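Local atomic coordinates of uncharacterized conserved protein (Staphylococcus epidermidis, PDB entry 3FRM), a protein that is of unknown function but, with two acetyltransferase-like regions in one chain, probably transfers acyl groups in the manner of GNAT enzymes. Residues E101-E106 / T230-Y235; E165-Y170 / A210-M215; D191-L196 / S206-Y211; R219-V224 / Q238-Q243. All blocks are in the same frame, centred on the assembly; numbering follows the deposited sequence.

Contact 1. Residues E101-E106 / T230-Y235; sequences ELYVIE and TAKDMY
K232 reaches from helix 232-237 toward the carboxylate of E101 and the hydroxyl of Y103, crossing each side chain at about a right angle. Its chain is bent about the CG-CD bond (chi3 92°), which turns NZ toward the carboxylate. The close part of the contact is this polar cluster of K232, E101 and Y103. The model places K232 NZ 2.7 Å from E101 OE2, a salt bridge whose hydrogen bond is weak; because OE2 also clashes with CE of the lysine, the exact geometry is doubtful. The same reservation applies to Y103 OH, which donates to E101 OE2. A further bond from K232 NZ to the backbone O of D226 helps fix the ammonium group. Y103 OH also comes to 3.9 Å from K232 CE, a loose van der Waals touch. On the Y235 side the packing is looser: the side chain of Y235 remains 5.0 Å from 101-106, lying instead against L223 and F193. T230 is exposed to solvent, while D233 and L236 of the second subunit pack on E101 and Y103. A short helix laid over a sheet in this way recalls the last helix of a GNAT domain, here resting partly on a strand contributed by the N-terminal half.

Contact 2. Residues E165-Y170 / A210-M215; sequences ERLVAY and AYVGRM
L167 pushes its two methyls from the strand toward helix 204-216, and nearly all the contact depends on this one leucine. The interaction is apolar. L167 CD1 does most of the touching, lying 3.6 Å from Y211 CD2 and 4.1 Å from V212 CG2, so that it serves two consecutive helix residues at once. The second methyl, L167 CD2, meets the same tyrosine farther along its ring, 3.9 Å from Y211 CE2. With CG beside the backbone N (chi1 -62°) and an extended second torsion, the leucine carries both methyls off the strand to the helix. The tyrosine answers by swinging its ring opposite to its own backbone N (chi1 -173°), toward the sheet, and V212 adds one branch at its side.

In the GNAT fold a long helix covers one face of the central sheet, and 204-216 fills that role here, with strand 165-171 beneath it. Y211 spans more than one strand, also touching I121 and L123 of the edge strand 120-123, while L167 rests against V179 and I181 of strand 174-183.

Polar interactions lie apart from this apolar patch. On the strand, R166 NH1 is hydrogen-bonded to OD1 of D162, a residue of the sodium site, and that ion is about 11 Å from the L167 side chain.

Contact 3. Residues D191-L196 / S206-Y211; sequences DGFGVL and SEIQAY. With SO4 (sulfate ion), chain H.
The backbone N of S206 shares its hydrogen between two oxygens of a bound sulfate: O3 at 3.2 Å, with an N-H...O angle of 135°, and O1, also at 3.2 Å but weakly bonded. G203 N and R237 NH1 also bond to the sulfate. Next to this site the helix packs on strand 193-195, running roughly against it (148° between their directions) with the axes 10.1 Å apart. F193 and I208 make the main apolar touch. I208 CG2 lies 3.7 Å from F193 CE1, at the edge of the ring and near its plane, and I208 CD1 continues to V195 CG2 at 4.4 Å. F193 throws its ring away from its own backbone N to meet the helix. Q209 doubles back about its CB-CG bond and brings OE1 to 4.0 Å from F193 CE1, its amide turned 35° from the ring plane. V195 O accepts a hydrogen bond from Q200 NE2, in the loop that leads to the helix. These two elements begin the beta-alpha-beta unit that passes on to strand 221-225. Q200 and G203 fit the Q-x-x-G-x-G/A signature of GNAT enzymes, whose loop and helix start bind the pyrophosphate of acetyl-CoA. The sulfate most likely came in with the crystallisation solution, yet backbone N-H groups at a helix N-terminus plus an arginine suggest a pocket suited to phosphate.

Contact 4. Residues R219-V224 / Q238-Q243; sequences RPVILV and QGYVYQ
The segments flank helix 232-237 within a beta-alpha-beta stretch of the GNAT region: strand 221-225 leads into the helix, and a Schellman motif at G239 ends it before strand 241-251 begins. Just after that glycine, Y240 presents one ring face to L223. The methyl CD2 of L223 sits over that face in a CH-pi contact, 3.8 Å from the centroid of the Y240 ring and 28° off the normal. L223 CD2 is displaced toward the hydroxyl-bearing part of the ring, so the nearest ring atom is Y240 CE1, at 3.4 Å, with Y240 CZ next at 3.6 Å. L223 reaches the ring by an uncommon route: CG stands between the backbone N and the carbonyl carbon (chi1 69°), and chi2 departs from a staggered value. Two residues earlier, V221 CG2 lies 3.7 Å from Y240 OH, a van der Waals contact. Both segments rely on side chains here, since the two strands are not neighbours in the sheet: strand 96-105 runs between them, and its I105 packs on the same tyrosine. Y235 stacks edge-to-face with Y240, and L110 of helix 107-111 and I190 add further apolar cover, leaving the ring buried. G239 adopts a positive phi (109°), the backbone shape that lets the chain turn from helix to strand. With Y235 four residues before G239 and Y240 packing against the sheet, the sequence resembles the Y-x-x-x-G-F/Y element that closes the last helix of many GNAT domains.

Overall arrangement
All four contacts reach one mixed sheet. Contacts 2 and 3 lie 7 Å apart between centres and share helix 204-216 with A210 and Y211, while contacts 1 and 4, 6 Å apart, meet around strand 96-105, which sits between strands 221-225 and 241-251. Contacts 2 and 3 are nested inside the chain loop closed by contact 1; contact 4 follows both of them and crosses contact 1. F193 bridges contacts 3 and 1, touching M234 and Y235. Contact 1 alone joins the N-terminal family region to the GNAT region: a strand from the N-terminal region is inserted between two strands of the GNAT region, consistent with two interlocked acetyltransferase-like halves.

Contact 1. Residues E101-E106 / T230-Y235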
# COMPACT_ATOMS: atom_id res chain seq x y z
N GLU A 101 3.40 -3.38 8.93
CA GLU A 101 3.66 -4.66 8.28
C GLU A 101 5.14 -4.98 8.30
O GLU A 101 5.98 -4.12 7.91
CB GLU A 101 3.26 -4.58 6.82
CG GLU A 101 1.79 -4.74 6.62
CD GLU A 101 1.30 -4.29 5.23
OE1 GLU A 101 0.09 -4.52 4.95
OE2 GLU A 101 2.11 -3.74 4.43
N LEU A 102 5.47 -6.18 8.77
CA LEU A 102 6.85 -6.61 8.76
C LEU A 102 7.20 -7.34 7.45
O LEU A 102 6.57 -8.35 7.11
CB LEU A 102 7.12 -7.52 9.95
CG LEU A 102 8.54 -8.12 10.02
CD1 LEU A 102 9.59 -7.04 10.38
CD2 LEU A 102 8.58 -9.29 11.06
N TYR A 103 8.20 -6.82 6.72
CA TYR A 103 8.76 -7.49 5.51
C TYR A 103 10.15 -8.03 5.71
O TYR A 103 10.99 -7.44 6.37
CB TYR A 103 8.74 -6.56 4.28
CG TYR A 103 7.33 -6.22 3.87
CD1 TYR A 103 6.59 -7.09 3.09
CD2 TYR A 103 6.69 -5.10 4.38
CE1 TYR A 103 5.28 -6.81 2.76
CE2 TYR A 103 5.38 -4.80 4.05
CZ TYR A 103 4.69 -5.66 3.22
OH TYR A 103 3.36 -5.39 2.90
N VAL A 104 10.41 -9.18 5.10
CA VAL A 104 11.68 -9.83 5.30
C VAL A 104 12.24 -10.29 3.97
O VAL A 104 11.47 -10.64 3.09
CB VAL A 104 11.51 -11.02 6.27
CG1 VAL A 104 10.98 -12.26 5.53
CG2 VAL A 104 12.82 -11.40 6.88
N ILE A 105 13.56 -10.30 3.82
CA ILE A 105 14.19 -10.87 2.64
C ILE A 105 15.59 -11.43 2.96
O ILE A 105 16.23 -10.98 3.90
CB ILE A 105 14.23 -9.86 1.48
CG1 ILE A 105 14.46 -10.65 0.17
CG2 ILE A 105 15.30 -8.81 1.73
CD1 ILE A 105 14.47 -9.84 -1.16
N GLU A 106 16.05 -12.43 2.20
CA GLU A 106 17.47 -12.94 2.32
C GLU A 106 18.39 -12.01 1.59
O GLU A 106 18.00 -11.54 0.53
CB GLU A 106 17.65 -14.39 1.77
CG GLU A 106 16.33 -15.16 1.63
CD GLU A 106 16.28 -16.61 2.19
OE1 GLU A 106 15.47 -16.84 3.14
OE2 GLU A 106 16.98 -17.55 1.66
N THR A 230 4.89 4.51 0.37
CA THR A 230 4.74 4.41 -1.05
C THR A 230 5.84 3.53 -1.62
O THR A 230 5.77 3.12 -2.77
CB THR A 230 4.78 5.82 -1.66
OG1 THR A 230 5.58 6.65 -0.81
CG2 THR A 230 3.36 6.40 -1.70
N ALA A 231 6.86 3.22 -0.81
CA ALA A 231 7.92 2.34 -1.27
C ALA A 231 7.48 0.85 -1.33
O ALA A 231 8.13 0.04 -1.98
CB ALA A 231 9.14 2.51 -0.41
N LYS A 232 6.36 0.52 -0.67
CA LYS A 232 5.92 -0.87 -0.47
C LYS A 232 5.80 -1.70 -1.73
O LYS A 232 6.13 -2.90 -1.76
CB LYS A 232 4.60 -0.88 0.25
CG LYS A 232 4.73 -1.36 1.68
CD LYS A 232 3.63 -0.76 2.60
CE LYS A 232 2.42 -1.64 2.69
NZ LYS A 232 1.63 -1.16 3.83
N ASP A 233 5.32 -1.04 -2.77
CA ASP A 233 5.13 -1.58 -4.10
C ASP A 233 6.46 -2.05 -4.61
O ASP A 233 6.59 -3.12 -5.21
CB ASP A 233 4.63 -0.44 -5.00
CG ASP A 233 3.76 0.58 -4.22
OD1 ASP A 233 2.56 0.75 -4.57
OD2 ASP A 233 4.26 1.19 -3.22
N MSE A 234 7.45 -1.22 -4.34
CA MSE A 234 8.81 -1.50 -4.67
C MSE A 234 9.32 -2.71 -3.87
O MSE A 234 9.89 -3.65 -4.44
CB MSE A 234 9.71 -0.26 -4.46
CG MSE A 234 11.11 -0.54 -4.96
SE MSE A 234 12.47 0.67 -4.27
CE MSE A 234 11.70 2.45 -4.77
N TYR A 235 9.06 -2.70 -2.57
CA TYR A 235 9.44 -3.85 -1.78
C TYR A 235 8.96 -5.17 -2.34
O TYR A 235 9.74 -6.11 -2.45
CB TYR A 235 9.01 -3.70 -0.34
CG TYR A 235 9.55 -2.46 0.32
CD1 TYR A 235 10.83 -1.93 -0.02
CD2 TYR A 235 8.80 -1.80 1.31
CE1 TYR A 235 11.34 -0.76 0.63
CE2 TYR A 235 9.29 -0.67 1.92
CZ TYR A 235 10.56 -0.16 1.59
OH TYR A 235 10.99 0.96 2.24

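Contact 2. Residues E165-Y170 / A210-M215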
# COMPACT_ATOMS: atom_id res chain seq x y z
N GLU A 165 23.57 3.68 10.62
CA GLU A 165 24.34 4.14 9.45
C GLU A 165 23.39 4.64 8.35
O GLU A 165 22.24 4.21 8.29
CB GLU A 165 25.26 3.05 8.90
CG GLU A 165 26.78 3.17 9.26
CD GLU A 165 27.22 4.56 9.75
OE1 GLU A 165 27.47 4.68 10.98
OE2 GLU A 165 27.33 5.53 8.93
N ARG A 166 23.87 5.57 7.51
CA ARG A 166 23.03 6.14 6.48
C ARG A 166 23.67 6.19 5.10
O ARG A 166 24.90 6.35 4.97
CB ARG A 166 22.57 7.52 6.91
CG ARG A 166 21.76 7.51 8.18
CD ARG A 166 21.80 8.88 8.81
NE ARG A 166 20.76 9.02 9.81
CZ ARG A 166 20.95 8.84 11.11
NH1 ARG A 166 22.15 8.52 11.58
NH2 ARG A 166 19.90 8.94 11.91
N LEU A 167 22.85 6.03 4.07
CA LEU A 167 23.32 6.13 2.69
C LEU A 167 22.70 7.26 1.85
O LEU A 167 21.55 7.56 2.00
CB LEU A 167 23.12 4.78 2.02
CG LEU A 167 23.93 3.70 2.72
CD1 LEU A 167 23.54 2.30 2.23
CD2 LEU A 167 25.43 3.92 2.60
N VAL A 168 23.48 7.88 0.96
CA VAL A 168 22.96 8.81 -0.03
C VAL A 168 23.43 8.29 -1.35
O VAL A 168 24.63 8.01 -1.51
CB VAL A 168 23.55 10.25 0.12
CG1 VAL A 168 23.01 11.21 -0.96
CG2 VAL A 168 23.26 10.82 1.46
N ALA A 169 22.50 8.15 -2.30
CA ALA A 169 22.84 7.82 -3.67
C ALA A 169 22.87 9.09 -4.51
O ALA A 169 22.03 10.03 -4.30
CB ALA A 169 21.86 6.85 -4.25
N TYR A 170 23.83 9.12 -5.46
CA TYR A 170 23.94 10.23 -6.39
C TYR A 170 23.86 9.71 -7.79
O TYR A 170 24.47 8.69 -8.13
CB TYR A 170 25.28 10.98 -6.27
CG TYR A 170 25.57 11.61 -4.93
CD1 TYR A 170 25.57 13.00 -4.78
CD2 TYR A 170 25.85 10.82 -3.81
CE1 TYR A 170 25.83 13.62 -3.56
CE2 TYR A 170 26.11 11.42 -2.56
CZ TYR A 170 26.12 12.83 -2.46
OH TYR A 170 26.42 13.42 -1.26
N ALA A 210 20.62 -3.49 -3.26
CA ALA A 210 21.70 -4.44 -3.42
C ALA A 210 22.93 -4.07 -2.60
O ALA A 210 23.65 -4.94 -2.13
CB ALA A 210 22.09 -4.59 -4.90
N TYR A 211 23.19 -2.77 -2.47
CA TYR A 211 24.28 -2.29 -1.64
C TYR A 211 24.07 -2.78 -0.20
O TYR A 211 24.94 -3.44 0.38
CB TYR A 211 24.28 -0.76 -1.67
CG TYR A 211 25.45 -0.16 -0.99
CD1 TYR A 211 26.54 0.33 -1.74
CD2 TYR A 211 25.50 -0.04 0.41
CE1 TYR A 211 27.66 0.88 -1.12
CE2 TYR A 211 26.62 0.52 1.04
CZ TYR A 211 27.69 0.96 0.26
OH TYR A 211 28.79 1.52 0.86
N VAL A 212 22.92 -2.43 0.37
CA VAL A 212 22.54 -2.92 1.67
C VAL A 212 22.72 -4.46 1.72
O VAL A 212 23.23 -5.03 2.69
CB VAL A 212 21.09 -2.46 1.99
CG1 VAL A 212 20.56 -3.16 3.20
CG2 VAL A 212 21.00 -0.90 2.19
N GLY A 213 22.34 -5.12 0.63
CA GLY A 213 22.43 -6.56 0.55
C GLY A 213 23.86 -7.05 0.69
O GLY A 213 24.11 -8.09 1.35
N ARG A 214 24.80 -6.32 0.05
CA ARG A 214 26.21 -6.66 0.12
C ARG A 214 26.75 -6.41 1.52
O ARG A 214 27.51 -7.22 2.03
CB ARG A 214 27.05 -5.94 -0.96
CG ARG A 214 26.82 -6.49 -2.38
CD ARG A 214 27.69 -5.81 -3.43
NE ARG A 214 27.66 -4.35 -3.36
CZ ARG A 214 26.79 -3.57 -4.01
NH1 ARG A 214 25.87 -4.11 -4.81
NH2 ARG A 214 26.85 -2.25 -3.86
N MSE A 215 26.32 -5.33 2.17
CA MSE A 215 26.67 -5.15 3.57
C MSE A 215 26.14 -6.27 4.44
O MSE A 215 26.80 -6.68 5.39
CB MSE A 215 26.14 -3.86 4.15
CG MSE A 215 26.71 -2.65 3.55
SE MSE A 215 25.81 -1.10 4.35
CE MSE A 215 24.03 -1.78 4.68

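Contact 3. Residues D191-L196 / S206-Y211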
# COMPACT_ATOMS: atom_id res chain seq x y z
N ASP A 191 15.29 1.47 7.05
CA ASP A 191 14.28 2.35 7.50
C ASP A 191 14.49 3.67 6.77
O ASP A 191 15.62 4.05 6.46
CB ASP A 191 14.44 2.57 9.01
CG ASP A 191 13.28 3.30 9.63
OD1 ASP A 191 13.53 4.33 10.32
OD2 ASP A 191 12.11 2.89 9.43
N GLY A 192 13.40 4.36 6.48
CA GLY A 192 13.48 5.72 5.95
C GLY A 192 13.94 5.71 4.51
O GLY A 192 14.51 6.68 4.05
N PHE A 193 13.70 4.60 3.80
CA PHE A 193 14.14 4.51 2.42
C PHE A 193 13.36 5.48 1.52
O PHE A 193 12.16 5.54 1.57
CB PHE A 193 14.04 3.08 1.94
CG PHE A 193 14.27 2.94 0.47
CD1 PHE A 193 15.47 2.43 -0.01
CD2 PHE A 193 13.29 3.34 -0.43
CE1 PHE A 193 15.67 2.28 -1.37
CE2 PHE A 193 13.50 3.26 -1.80
CZ PHE A 193 14.70 2.73 -2.27
N GLY A 194 14.03 6.25 0.68
CA GLY A 194 13.28 6.94 -0.35
C GLY A 194 14.13 7.46 -1.49
O GLY A 194 15.32 7.79 -1.33
N VAL A 195 13.50 7.55 -2.64
CA VAL A 195 14.12 8.03 -3.84
C VAL A 195 13.25 9.21 -4.31
O VAL A 195 12.04 9.14 -4.25
CB VAL A 195 14.14 6.90 -4.87
CG1 VAL A 195 14.66 7.38 -6.21
CG2 VAL A 195 14.99 5.75 -4.38
N LEU A 196 13.87 10.28 -4.79
CA LEU A 196 13.12 11.46 -5.25
C LEU A 196 12.21 11.05 -6.40
O LEU A 196 12.59 10.21 -7.24
CB LEU A 196 14.09 12.54 -5.79
CG LEU A 196 15.14 13.14 -4.89
CD1 LEU A 196 16.03 14.09 -5.69
CD2 LEU A 196 14.42 13.91 -3.72
N SER A 206 16.76 -0.08 -6.67
CA SER A 206 17.32 -1.42 -6.55
C SER A 206 18.88 -1.41 -6.38
O SER A 206 19.41 -2.28 -5.72
CB SER A 206 16.82 -2.32 -7.66
OG SER A 206 17.59 -2.05 -8.79
N GLU A 207 19.57 -0.37 -6.86
CA GLU A 207 20.99 -0.24 -6.54
C GLU A 207 21.20 -0.10 -5.04
O GLU A 207 22.02 -0.80 -4.47
CB GLU A 207 21.71 0.86 -7.35
CG GLU A 207 22.07 0.46 -8.82
CD GLU A 207 22.92 -0.82 -8.99
OE1 GLU A 207 22.86 -1.45 -10.09
OE2 GLU A 207 23.65 -1.21 -8.05
N ILE A 208 20.41 0.76 -4.41
CA ILE A 208 20.54 1.02 -3.00
C ILE A 208 20.27 -0.25 -2.22
O ILE A 208 20.91 -0.53 -1.20
CB ILE A 208 19.59 2.15 -2.53
CG1 ILE A 208 20.15 3.50 -2.97
CG2 ILE A 208 19.36 2.11 -1.02
CD1 ILE A 208 19.05 4.62 -3.16
N GLN A 209 19.35 -1.04 -2.73
CA GLN A 209 18.96 -2.21 -2.02
C GLN A 209 20.08 -3.25 -2.07
O GLN A 209 20.43 -3.82 -1.05
CB GLN A 209 17.70 -2.73 -2.65
CG GLN A 209 16.93 -3.56 -1.72
CD GLN A 209 16.15 -2.72 -0.79
OE1 GLN A 209 15.59 -1.73 -1.20
NE2 GLN A 209 16.10 -3.10 0.47
N ALA A 210 20.62 -3.49 -3.26
CA ALA A 210 21.70 -4.44 -3.42
C ALA A 210 22.93 -4.07 -2.60
O ALA A 210 23.65 -4.94 -2.13
CB ALA A 210 22.09 -4.59 -4.90
N TYR A 211 23.19 -2.77 -2.47
CA TYR A 211 24.28 -2.29 -1.64
C TYR A 211 24.07 -2.78 -0.20
O TYR A 211 24.94 -3.44 0.38
CB TYR A 211 24.28 -0.76 -1.67
CG TYR A 211 25.45 -0.16 -0.99
CD1 TYR A 211 26.54 0.33 -1.74
CD2 TYR A 211 25.50 -0.04 0.41
CE1 TYR A 211 27.66 0.88 -1.12
CE2 TYR A 211 26.62 0.52 1.04
CZ TYR A 211 27.69 0.96 0.26
OH TYR A 211 28.79 1.52 0.86
S SO4 H . 13.70 0.85 -8.77
O1 SO4 H . 14.20 -0.51 -8.58
O2 SO4 H . 12.37 0.84 -8.18
O3 SO4 H . 14.62 1.75 -8.09
O4 SO4 H . 13.56 1.18 -10.18

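Contact 4. Residues R219-V224 / Q238-Q243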
# COMPACT_ATOMS: atom_id res chain seq x y z
N ARG A 219 23.27 -12.11 6.65
CA ARG A 219 22.20 -11.59 7.50
C ARG A 219 20.95 -11.28 6.67
O ARG A 219 21.05 -10.66 5.62
CB ARG A 219 22.62 -10.31 8.25
CG ARG A 219 23.61 -10.53 9.37
CD ARG A 219 24.20 -9.23 9.93
NE ARG A 219 25.01 -8.45 9.00
CZ ARG A 219 25.64 -7.30 9.31
NH1 ARG A 219 25.57 -6.78 10.53
NH2 ARG A 219 26.33 -6.63 8.39
N PRO A 220 19.78 -11.75 7.13
CA PRO A 220 18.53 -11.30 6.54
C PRO A 220 18.38 -9.78 6.60
O PRO A 220 18.86 -9.10 7.56
CB PRO A 220 17.46 -11.89 7.47
CG PRO A 220 18.15 -13.02 8.23
CD PRO A 220 19.62 -12.98 7.92
N VAL A 221 17.66 -9.23 5.63
CA VAL A 221 17.35 -7.84 5.76
C VAL A 221 15.86 -7.57 5.89
O VAL A 221 15.05 -8.23 5.21
CB VAL A 221 18.18 -6.89 4.82
CG1 VAL A 221 18.89 -7.63 3.74
CG2 VAL A 221 17.38 -5.61 4.36
N ILE A 222 15.53 -6.67 6.82
CA ILE A 222 14.20 -6.54 7.28
C ILE A 222 13.83 -5.07 7.48
O ILE A 222 14.71 -4.18 7.63
CB ILE A 222 14.02 -7.26 8.64
CG1 ILE A 222 14.56 -6.38 9.79
CG2 ILE A 222 14.61 -8.68 8.58
CD1 ILE A 222 14.48 -7.00 11.16
N LEU A 223 12.53 -4.84 7.45
CA LEU A 223 11.96 -3.53 7.52
C LEU A 223 10.52 -3.64 7.96
O LEU A 223 9.89 -4.73 7.81
CB LEU A 223 12.01 -2.85 6.18
CG LEU A 223 11.12 -3.38 5.07
CD1 LEU A 223 9.87 -2.52 5.02
CD2 LEU A 223 11.85 -3.33 3.73
N VAL A 224 10.00 -2.51 8.44
CA VAL A 224 8.62 -2.39 8.76
C VAL A 224 8.05 -1.24 7.97
O VAL A 224 8.63 -0.21 7.93
CB VAL A 224 8.45 -2.09 10.26
CG1 VAL A 224 7.24 -1.23 10.51
CG2 VAL A 224 8.37 -3.40 11.08
N GLN A 238 10.45 -6.15 -5.53
CA GLN A 238 11.81 -6.49 -5.16
C GLN A 238 11.98 -7.89 -4.53
O GLN A 238 13.08 -8.35 -4.40
CB GLN A 238 12.40 -5.39 -4.26
CG GLN A 238 13.40 -4.59 -4.96
CD GLN A 238 13.54 -3.16 -4.45
OE1 GLN A 238 14.06 -2.31 -5.18
NE2 GLN A 238 13.09 -2.89 -3.24
N GLY A 239 10.91 -8.55 -4.11
CA GLY A 239 11.01 -9.89 -3.56
C GLY A 239 10.79 -10.04 -2.05
O GLY A 239 10.88 -11.16 -1.52
N TYR A 240 10.52 -8.93 -1.34
CA TYR A 240 10.38 -9.00 0.11
C TYR A 240 9.20 -9.87 0.41
O TYR A 240 8.21 -9.81 -0.32
CB TYR A 240 10.11 -7.62 0.74
CG TYR A 240 11.36 -6.85 1.04
CD1 TYR A 240 11.95 -6.92 2.27
CD2 TYR A 240 11.98 -6.06 0.05
CE1 TYR A 240 13.13 -6.25 2.53
CE2 TYR A 240 13.15 -5.35 0.31
CZ TYR A 240 13.70 -5.45 1.56
OH TYR A 240 14.84 -4.75 1.88
N VAL A 241 9.31 -10.72 1.44
CA VAL A 241 8.20 -11.51 1.90
C VAL A 241 7.53 -10.94 3.16
O VAL A 241 8.16 -10.56 4.12
CB VAL A 241 8.48 -13.09 1.93
CG1 VAL A 241 9.84 -13.50 1.28
CG2 VAL A 241 8.17 -13.76 3.33
N TYR A 242 6.23 -10.79 3.07
CA TYR A 242 5.37 -10.35 4.11
C TYR A 242 5.42 -11.34 5.25
O TYR A 242 5.24 -12.56 5.01
CB TYR A 242 3.95 -10.30 3.57
CG TYR A 242 2.89 -9.94 4.60
CD1 TYR A 242 2.71 -8.63 5.00
CD2 TYR A 242 2.10 -10.92 5.17
CE1 TYR A 242 1.73 -8.26 5.93
CE2 TYR A 242 1.11 -10.59 6.11
CZ TYR A 242 0.93 -9.25 6.47
OH TYR A 242 -0.03 -8.92 7.37
N GLN A 243 5.63 -10.83 6.46
CA GLN A 243 5.75 -11.69 7.65
C GLN A 243 5.06 -11.19 8.93
O GLN A 243 5.63 -11.37 10.02
CB GLN A 243 7.23 -11.85 7.98
CG GLN A 243 7.53 -12.99 8.96
CD GLN A 243 8.64 -13.83 8.45
OE1 GLN A 243 8.59 -14.28 7.31
NE2 GLN A 243 9.67 -14.03 9.27